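Local coordinates for protein aminotransferase (Bacillus subtilis, PDB 6L1O) that probably catalyses pyridoxal-phosphate-dependent amino-group transfer in the biosynthesis of the dipeptide antibiotic bacilysin, at residues I35-G40 with R378-R383; A121-P126 with A140-M145. All blocks are in the same frame, centred on the assembly; numbering follows the deposited sequence.

Interaction 1: residues I35-G40 with R378-R383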
ATOM      1  N   ILE B  35      31.816  -1.166   2.721  1.00 25.65           N
ATOM      2  CA  ILE B  35      31.278  -2.467   2.332  1.00 22.77           C
ATOM      3  C   ILE B  35      30.119  -2.830   3.244  1.00 26.02           C
ATOM      4  O   ILE B  35      30.319  -3.023   4.456  1.00 23.47           O
ATOM      5  CB  ILE B  35      32.322  -3.559   2.492  1.00 24.49           C
ATOM      6  CG1 ILE B  35      33.391  -3.370   1.422  1.00 27.29           C
ATOM      7  CG2 ILE B  35      31.678  -4.927   2.397  1.00 27.05           C
ATOM      8  CD1 ILE B  35      34.317  -4.527   1.418  1.00 30.47           C
ATOM      9  N   ASN B  36      28.938  -2.966   2.656  1.00 22.97           N
ATOM     10  CA  ASN B  36      27.703  -3.087   3.437  1.00 26.04           C
ATOM     11  C   ASN B  36      27.145  -4.540   3.436  1.00 20.38           C
ATOM     12  O   ASN B  36      26.474  -4.957   2.526  1.00 20.53           O
ATOM     13  CB  ASN B  36      26.682  -2.087   2.907  1.00 23.93           C
ATOM     14  CG  ASN B  36      25.330  -2.210   3.591  1.00 25.36           C
ATOM     15  OD1 ASN B  36      25.195  -2.842   4.651  1.00 20.24           O
ATOM     16  ND2 ASN B  36      24.317  -1.644   2.967  1.00 26.30           N
ATOM     17  N   LEU B  37      27.444  -5.278   4.483  1.00 18.10           N
ATOM     18  CA  LEU B  37      26.835  -6.587   4.666  1.00 18.99           C
ATOM     19  C   LEU B  37      25.707  -6.528   5.725  1.00 21.43           C
ATOM     20  O   LEU B  37      25.458  -7.515   6.416  1.00 17.56           O
ATOM     21  CB  LEU B  37      27.873  -7.608   5.054  1.00 18.77           C
ATOM     22  CG  LEU B  37      29.090  -7.690   4.137  1.00 18.88           C
ATOM     23  CD1 LEU B  37      29.981  -8.855   4.526  1.00 18.00           C
ATOM     24  CD2 LEU B  37      28.710  -7.757   2.661  1.00 19.18           C
ATOM     25  N   GLY B  38      25.079  -5.363   5.853  1.00 19.04           N
ATOM     26  CA  GLY B  38      24.102  -5.165   6.927  1.00 18.58           C
ATOM     27  C   GLY B  38      22.642  -5.303   6.548  1.00 21.17           C
ATOM     28  O   GLY B  38      21.791  -5.194   7.432  1.00 24.36           O
ATOM     29  N   GLN B  39      22.339  -5.481   5.258  1.00 22.02           N
ATOM     30  CA  GLN B  39      20.956  -5.344   4.777  1.00 23.74           C
ATOM     31  C   GLN B  39      20.577  -6.543   3.950  1.00 21.19           C
ATOM     32  O   GLN B  39      21.398  -7.279   3.541  1.00 24.13           O
ATOM     33  CB  GLN B  39      20.762  -4.044   3.951  1.00 26.31           C
ATOM     34  CG  GLN B  39      20.923  -2.803   4.786  1.00 24.58           C
ATOM     35  CD  GLN B  39      20.745  -1.543   4.012  1.00 30.70           C
ATOM     36  OE1 GLN B  39      21.456  -1.294   3.051  1.00 32.85           O
ATOM     37  NE2 GLN B  39      19.770  -0.726   4.415  1.00 35.69           N
ATOM     38  N   GLY B  40      19.304  -6.734   3.735  1.00 21.19           N
ATOM     39  CA  GLY B  40      18.771  -7.898   3.095  1.00 20.89           C
ATOM     40  C   GLY B  40      18.334  -7.651   1.647  1.00 21.35           C
ATOM     41  O   GLY B  40      17.329  -8.207   1.210  1.00 21.24           O
ATOM     42  N   ARG B 378      35.284 -10.824   0.287  1.00 19.83           N
ATOM     43  CA  ARG B 378      36.693 -10.943   0.569  1.00 20.54           C
ATOM     44  C   ARG B 378      37.256  -9.691   1.177  1.00 20.76           C
ATOM     45  O   ARG B 378      38.062  -9.763   2.137  1.00 20.77           O
ATOM     46  CB  ARG B 378      37.499 -11.330  -0.658  1.00 21.45           C
ATOM     47  CG  ARG B 378      38.967 -11.677  -0.305  1.00 27.46           C
ATOM     48  CD  ARG B 378      39.825 -11.875  -1.539  1.00 31.70           C
ATOM     49  NE  ARG B 378      39.209 -12.820  -2.479  1.00 31.15           N
ATOM     50  CZ  ARG B 378      39.327 -14.143  -2.444  1.00 31.21           C
ATOM     51  NH1 ARG B 378      40.023 -14.728  -1.482  1.00 32.85           N
ATOM     52  NH2 ARG B 378      38.732 -14.882  -3.385  1.00 32.66           N
ATOM     53  N   GLU B 379      36.903  -8.563   0.618  1.00 19.58           N
ATOM     54  CA  GLU B 379      37.402  -7.264   1.076  1.00 23.16           C
ATOM     55  C   GLU B 379      36.922  -6.941   2.534  1.00 23.40           C
ATOM     56  O   GLU B 379      37.681  -6.426   3.338  1.00 21.05           O
ATOM     57  CB  GLU B 379      36.954  -6.178   0.095  1.00 26.53           C
ATOM     58  CG  GLU B 379      37.390  -4.750   0.399  1.00 28.36           C
ATOM     59  CD  GLU B 379      38.884  -4.521   0.414  1.00 34.70           C
ATOM     60  OE1 GLU B 379      39.658  -5.351  -0.140  1.00 37.45           O
ATOM     61  OE2 GLU B 379      39.281  -3.476   1.010  1.00 39.73           O
ATOM     62  N   PHE B 380      35.705  -7.364   2.874  1.00 20.33           N
ATOM     63  CA  PHE B 380      35.205  -7.306   4.262  1.00 21.76           C
ATOM     64  C   PHE B 380      36.199  -8.008   5.217  1.00 24.65           C
ATOM     65  O   PHE B 380      36.688  -7.408   6.199  1.00 22.16           O
ATOM     66  CB  PHE B 380      33.804  -7.982   4.319  1.00 24.00           C
ATOM     67  CG  PHE B 380      33.209  -8.045   5.684  1.00 22.66           C
ATOM     68  CD1 PHE B 380      32.413  -6.991   6.161  1.00 23.69           C
ATOM     69  CD2 PHE B 380      33.406  -9.155   6.495  1.00 25.88           C
ATOM     70  CE1 PHE B 380      31.840  -7.054   7.422  1.00 26.40           C
ATOM     71  CE2 PHE B 380      32.825  -9.229   7.758  1.00 27.49           C
ATOM     72  CZ  PHE B 380      32.045  -8.187   8.216  1.00 24.39           C
ATOM     73  N   VAL B 381      36.592  -9.221   4.860  1.00 22.23           N
ATOM     74  CA  VAL B 381      37.530  -9.964   5.693  1.00 26.05           C
ATOM     75  C   VAL B 381      38.926  -9.307   5.708  1.00 26.14           C
ATOM     76  O   VAL B 381      39.539  -9.165   6.779  1.00 26.77           O
ATOM     77  CB  VAL B 381      37.638 -11.412   5.277  1.00 24.31           C
ATOM     78  CG1 VAL B 381      38.776 -12.105   6.016  1.00 28.69           C
ATOM     79  CG2 VAL B 381      36.326 -12.127   5.534  1.00 25.64           C
ATOM     80  N   THR B 382      39.394  -8.884   4.543  1.00 24.46           N
ATOM     81  CA  THR B 382      40.688  -8.184   4.437  1.00 28.10           C
ATOM     82  C   THR B 382      40.788  -6.958   5.336  1.00 28.94           C
ATOM     83  O   THR B 382      41.823  -6.727   5.994  1.00 32.74           O
ATOM     84  CB  THR B 382      40.984  -7.763   2.998  1.00 30.16           C
ATOM     85  OG1 THR B 382      41.149  -8.938   2.220  1.00 30.91           O
ATOM     86  CG2 THR B 382      42.284  -6.898   2.892  1.00 29.23           C
ATOM     87  N   ARG B 383      39.725  -6.191   5.396  1.00 24.47           N
ATOM     88  CA  ARG B 383      39.705  -4.974   6.198  1.00 27.84           C
ATOM     89  C   ARG B 383      39.679  -5.264   7.692  1.00 29.53           C
ATOM     90  O   ARG B 383      40.363  -4.593   8.468  1.00 29.82           O
ATOM     91  CB  ARG B 383      38.542  -4.082   5.813  1.00 26.31           C
ATOM     92  CG  ARG B 383      38.618  -3.542   4.400  1.00 25.11           C
ATOM     93  CD  ARG B 383      37.424  -2.703   4.145  1.00 26.37           C
ATOM     94  NE  ARG B 383      37.389  -2.154   2.810  1.00 27.58           N
ATOM     95  CZ  ARG B 383      36.552  -1.223   2.419  1.00 25.30           C
ATOM     96  NH1 ARG B 383      35.639  -0.737   3.286  1.00 27.71           N
ATOM     97  NH2 ARG B 383      36.584  -0.814   1.168  1.00 28.33           N
TER
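Arg383 NE gives its N-H to Glu379 OE2 at 2.9 Å, one helical turn back, and the guanidinium so fixed lies against Ile35. The bond is nearly straight (170°) and lies in the guanidinium plane, reaching the carboxylate oxygen through its anti lone pair, while NH1 is hydrogen-bonded to the carbonyl O of His33. Carboxylate and carbonyl together restrict rotation of the flat group, which leaves a face for a hydrophobic neighbour: Ile35 CG1 sits over its centre, 3.9 Å from Arg383 CZ. The salt bridge is internal to the helix; between 35-40 and 378-383 the contact is van der Waals, without a hydrogen bond from one to the other.

Ile35 sends two branches to the helix. Its chain is extended beyond CG1 (chi2 -172°), and the Ile35 side chain crosses that of Glu379 at about a right angle, with CD1 packed tightly, 3.2 Å from Glu379 CG. The other branch, CG2, comes to the edge of the Phe380 ring and lies 4.2 Å from Phe380 CB. Leu37, two residues on, reaches the same phenyl group differently: its CD1 stands over a face in a CH-pi contact, 3.7 Å from the ring centroid and displaced toward the rim. Val350 touches Ile35, Phe380 and Arg383 alike.

Strand 35-36 pairs in parallel with strand 350-351, and helix 374-385 packs against both, an arrangement consistent with the small domain of class I aminotransferases, where an early segment of the chain packs with the C-terminal part.

Interaction 2: residues A121-P126 with A140-M145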
ATOM      1  N   ALA B 121       0.326  -9.285  21.615  1.00 24.54           N
ATOM      2  CA  ALA B 121       0.909 -10.031  20.494  1.00 23.39           C
ATOM      3  C   ALA B 121       2.186 -10.743  20.999  1.00 21.50           C
ATOM      4  O   ALA B 121       3.031 -10.124  21.636  1.00 24.38           O
ATOM      5  CB  ALA B 121       1.229  -9.103  19.342  1.00 19.63           C
ATOM      6  N   LEU B 122       2.257 -12.030  20.758  1.00 21.45           N
ATOM      7  CA  LEU B 122       3.424 -12.819  21.064  1.00 20.93           C
ATOM      8  C   LEU B 122       4.456 -12.702  19.922  1.00 22.19           C
ATOM      9  O   LEU B 122       4.139 -13.098  18.783  1.00 17.91           O
ATOM     10  CB  LEU B 122       3.037 -14.272  21.232  1.00 21.03           C
ATOM     11  CG  LEU B 122       2.083 -14.598  22.403  1.00 23.82           C
ATOM     12  CD1 LEU B 122       1.442 -15.952  22.211  1.00 22.80           C
ATOM     13  CD2 LEU B 122       2.871 -14.530  23.677  1.00 25.12           C
ATOM     14  N   VAL B 123       5.654 -12.209  20.243  1.00 21.62           N
ATOM     15  CA  VAL B 123       6.679 -11.925  19.267  1.00 21.15           C
ATOM     16  C   VAL B 123       8.009 -12.563  19.660  1.00 21.16           C
ATOM     17  O   VAL B 123       8.446 -12.448  20.800  1.00 19.17           O
ATOM     18  CB  VAL B 123       6.910 -10.393  19.099  1.00 24.35           C
ATOM     19  CG1 VAL B 123       8.033 -10.096  18.124  1.00 28.25           C
ATOM     20  CG2 VAL B 123       5.654  -9.707  18.613  1.00 24.72           C
ATOM     21  N   PRO B 124       8.674 -13.229  18.697  1.00 21.01           N
ATOM     22  CA  PRO B 124       9.982 -13.846  19.005  1.00 19.29           C
ATOM     23  C   PRO B 124      11.084 -12.837  19.271  1.00 18.94           C
ATOM     24  O   PRO B 124      11.136 -11.734  18.697  1.00 16.20           O
ATOM     25  CB  PRO B 124      10.257 -14.728  17.746  1.00 17.96           C
ATOM     26  CG  PRO B 124       9.496 -14.083  16.698  1.00 18.62           C
ATOM     27  CD  PRO B 124       8.242 -13.553  17.325  1.00 20.53           C
ATOM     28  N   ASN B 125      12.006 -13.228  20.161  1.00 19.90           N
ATOM     29  CA  ASN B 125      13.183 -12.417  20.510  1.00 19.20           C
ATOM     30  C   ASN B 125      14.360 -13.408  20.454  1.00 19.74           C
ATOM     31  O   ASN B 125      14.472 -14.296  21.310  1.00 17.99           O
ATOM     32  CB  ASN B 125      12.996 -11.755  21.882  1.00 21.19           C
ATOM     33  CG  ASN B 125      14.177 -10.958  22.345  1.00 21.88           C
ATOM     34  OD1 ASN B 125      15.171 -10.796  21.662  1.00 20.10           O
ATOM     35  ND2 ASN B 125      14.086 -10.454  23.563  1.00 23.84           N
ATOM     36  N   PRO B 126      15.217 -13.291  19.436  1.00 17.82           N
ATOM     37  CA  PRO B 126      15.237 -12.219  18.403  1.00 17.59           C
ATOM     38  C   PRO B 126      14.178 -12.360  17.354  1.00 17.68           C
ATOM     39  O   PRO B 126      13.671 -13.430  17.145  1.00 16.91           O
ATOM     40  CB  PRO B 126      16.641 -12.326  17.792  1.00 18.00           C
ATOM     41  CG  PRO B 126      17.107 -13.666  18.119  1.00 18.72           C
ATOM     42  CD  PRO B 126      16.446 -14.108  19.386  1.00 17.57           C
ATOM     43  N   ALA B 140      -1.494  -2.259  20.503  1.00 25.84           N
ATOM     44  CA  ALA B 140      -1.479  -3.498  21.267  1.00 24.34           C
ATOM     45  C   ALA B 140      -0.172  -3.660  22.024  1.00 25.33           C
ATOM     46  O   ALA B 140       0.761  -2.891  21.813  1.00 28.83           O
ATOM     47  CB  ALA B 140      -1.687  -4.644  20.337  1.00 27.82           C
ATOM     48  N   GLU B 141      -0.118  -4.649  22.902  1.00 27.03           N
ATOM     49  CA  GLU B 141       1.023  -4.895  23.783  1.00 32.48           C
ATOM     50  C   GLU B 141       1.856  -6.077  23.285  1.00 33.99           C
ATOM     51  O   GLU B 141       1.325  -7.049  22.820  1.00 28.49           O
ATOM     52  CB  GLU B 141       0.524  -5.209  25.193  1.00 38.34           C
ATOM     53  CG  GLU B 141       1.635  -5.495  26.210  1.00 46.12           C
ATOM     54  CD  GLU B 141       1.123  -6.180  27.476  1.00 54.10           C
ATOM     55  OE1 GLU B 141      -0.123  -6.234  27.704  1.00 61.08           O
ATOM     56  OE2 GLU B 141       1.982  -6.660  28.244  1.00 58.28           O
ATOM     57  N   LEU B 142       3.167  -5.974  23.413  1.00 35.50           N
ATOM     58  CA  LEU B 142       4.058  -7.040  23.014  1.00 34.53           C
ATOM     59  C   LEU B 142       4.461  -7.933  24.192  1.00 31.08           C
ATOM     60  O   LEU B 142       4.783  -7.430  25.277  1.00 35.19           O
ATOM     61  CB  LEU B 142       5.276  -6.409  22.355  1.00 41.26           C
ATOM     62  CG  LEU B 142       6.460  -7.319  22.081  1.00 43.43           C
ATOM     63  CD1 LEU B 142       7.027  -7.019  20.704  1.00 48.47           C
ATOM     64  CD2 LEU B 142       7.523  -7.138  23.158  1.00 42.21           C
ATOM     65  N   TYR B 143       4.413  -9.245  23.978  1.00 30.31           N
ATOM     66  CA  TYR B 143       4.949 -10.221  24.916  1.00 29.25           C
ATOM     67  C   TYR B 143       5.990 -11.069  24.197  1.00 25.38           C
ATOM     68  O   TYR B 143       5.683 -11.698  23.191  1.00 29.37           O
ATOM     69  CB  TYR B 143       3.826 -11.078  25.508  1.00 31.41           C
ATOM     70  CG  TYR B 143       4.287 -12.042  26.582  1.00 33.72           C
ATOM     71  CD1 TYR B 143       4.239 -11.686  27.948  1.00 42.29           C
ATOM     72  CD2 TYR B 143       4.811 -13.297  26.256  1.00 36.54           C
ATOM     73  CE1 TYR B 143       4.681 -12.574  28.949  1.00 40.98           C
ATOM     74  CE2 TYR B 143       5.272 -14.177  27.258  1.00 35.30           C
ATOM     75  CZ  TYR B 143       5.196 -13.811  28.592  1.00 37.30           C
ATOM     76  OH  TYR B 143       5.620 -14.696  29.571  1.00 39.32           O
ATOM     77  N   GLU B 144       7.217 -11.104  24.726  1.00 27.22           N
ATOM     78  CA  GLU B 144       8.347 -11.805  24.079  1.00 26.99           C
ATOM     79  C   GLU B 144       8.362 -13.331  24.220  1.00 27.54           C
ATOM     80  O   GLU B 144       8.066 -13.879  25.289  1.00 27.07           O
ATOM     81  CB  GLU B 144       9.650 -11.221  24.562  1.00 29.65           C
ATOM     82  CG  GLU B 144       9.842  -9.782  24.169  1.00 32.96           C
ATOM     83  CD  GLU B 144      11.100  -9.151  24.718  1.00 40.11           C
ATOM     84  OE1 GLU B 144      11.865  -9.825  25.436  1.00 49.21           O
ATOM     85  OE2 GLU B 144      11.351  -7.960  24.419  1.00 47.80           O
ATOM     86  N   MET B 145       8.655 -14.025  23.121  1.00 24.69           N
ATOM     87  CA  MET B 145       8.972 -15.438  23.150  1.00 20.57           C
ATOM     88  C   MET B 145      10.459 -15.583  22.856  1.00 22.62           C
ATOM     89  O   MET B 145      10.885 -15.354  21.743  1.00 20.46           O
ATOM     90  CB  MET B 145       8.162 -16.238  22.155  1.00 23.04           C
ATOM     91  CG  MET B 145       6.648 -16.043  22.201  1.00 22.00           C
ATOM     92  SD  MET B 145       5.865 -17.127  20.983  1.00 26.33           S
ATOM     93  CE  MET B 145       6.350 -16.267  19.483  1.00 24.42           C
TER
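Ala121 uses both backbone polar atoms: its N donates to Glu141 O at 2.7 Å and its O accepts from Tyr143 N. Strand 121-125 runs parallel to 141-145, with the two short axes twisted by 42°.

Leu122 lies alongside Tyr143, the two side chains pointing the same way. Leu122 CD2 meets Tyr143 CD2 at 3.5 Å; separately, Leu122 CB lies 4.0 Å from Met145 SD. The tyrosine ring reaches on past this contact, its OH hydrogen-bonded to the backbone N of Asp161.

Val123 repeats the backbone pattern, its N bonded to Tyr143 O and its O to Met145 N at 2.8 Å. Its side chain turns to the opposite face from Leu122, where CG2 meets Leu142 CD1 at 3.7 Å and the two branched groups cross at about a right angle. Ile135 touches Val123 on this face, and Leu132 of the same helix touches Leu142.

Pro124, back on the face of Leu122, has no N-H to give. Its ring runs alongside Met145, whose bend at chi3 (-72°) turns the methyl CE to 3.9 Å from Pro124 CD.

At Asn125 the backbone N bonds to Met145 O, and the pairing continues to Leu147. The side-chain ND2 also makes a weak bond to Glu144 OE1, with amide and carboxylate planes nearly perpendicular (82°), but the amide is held chiefly by Asn361 N at OD1 and by Ser360 OG at ND2. The peptide to Pro126 is cis, and Tyr128, which binds pyridoxal phosphate, follows two residues later. Strand, helix 130-137 and edge strand make a classical beta-alpha-beta crossover of the large-domain sheet in this aminotransferase fold.

Overall arrangement
The two contacts illustrate how sequence distance and spatial role diverge in one fold. Interaction 1 joins segments 338 residues apart, one early and one near the C-terminus, whereas the strands of interaction 2 are separated by little more than a single helix, and both fall within the long stretch of chain that interaction 1 brackets. Their centres lie 31 Å apart and their nearest atoms about 14 Å, so they do not meet. Interaction 1 ties early and late chain together around the two-stranded sheet 35-36 with 350-351 and helix 374-385, probably in the small domain; interaction 2 builds the margin of the seven-stranded mixed sheet, close to cofactor-binding residues such as Tyr128.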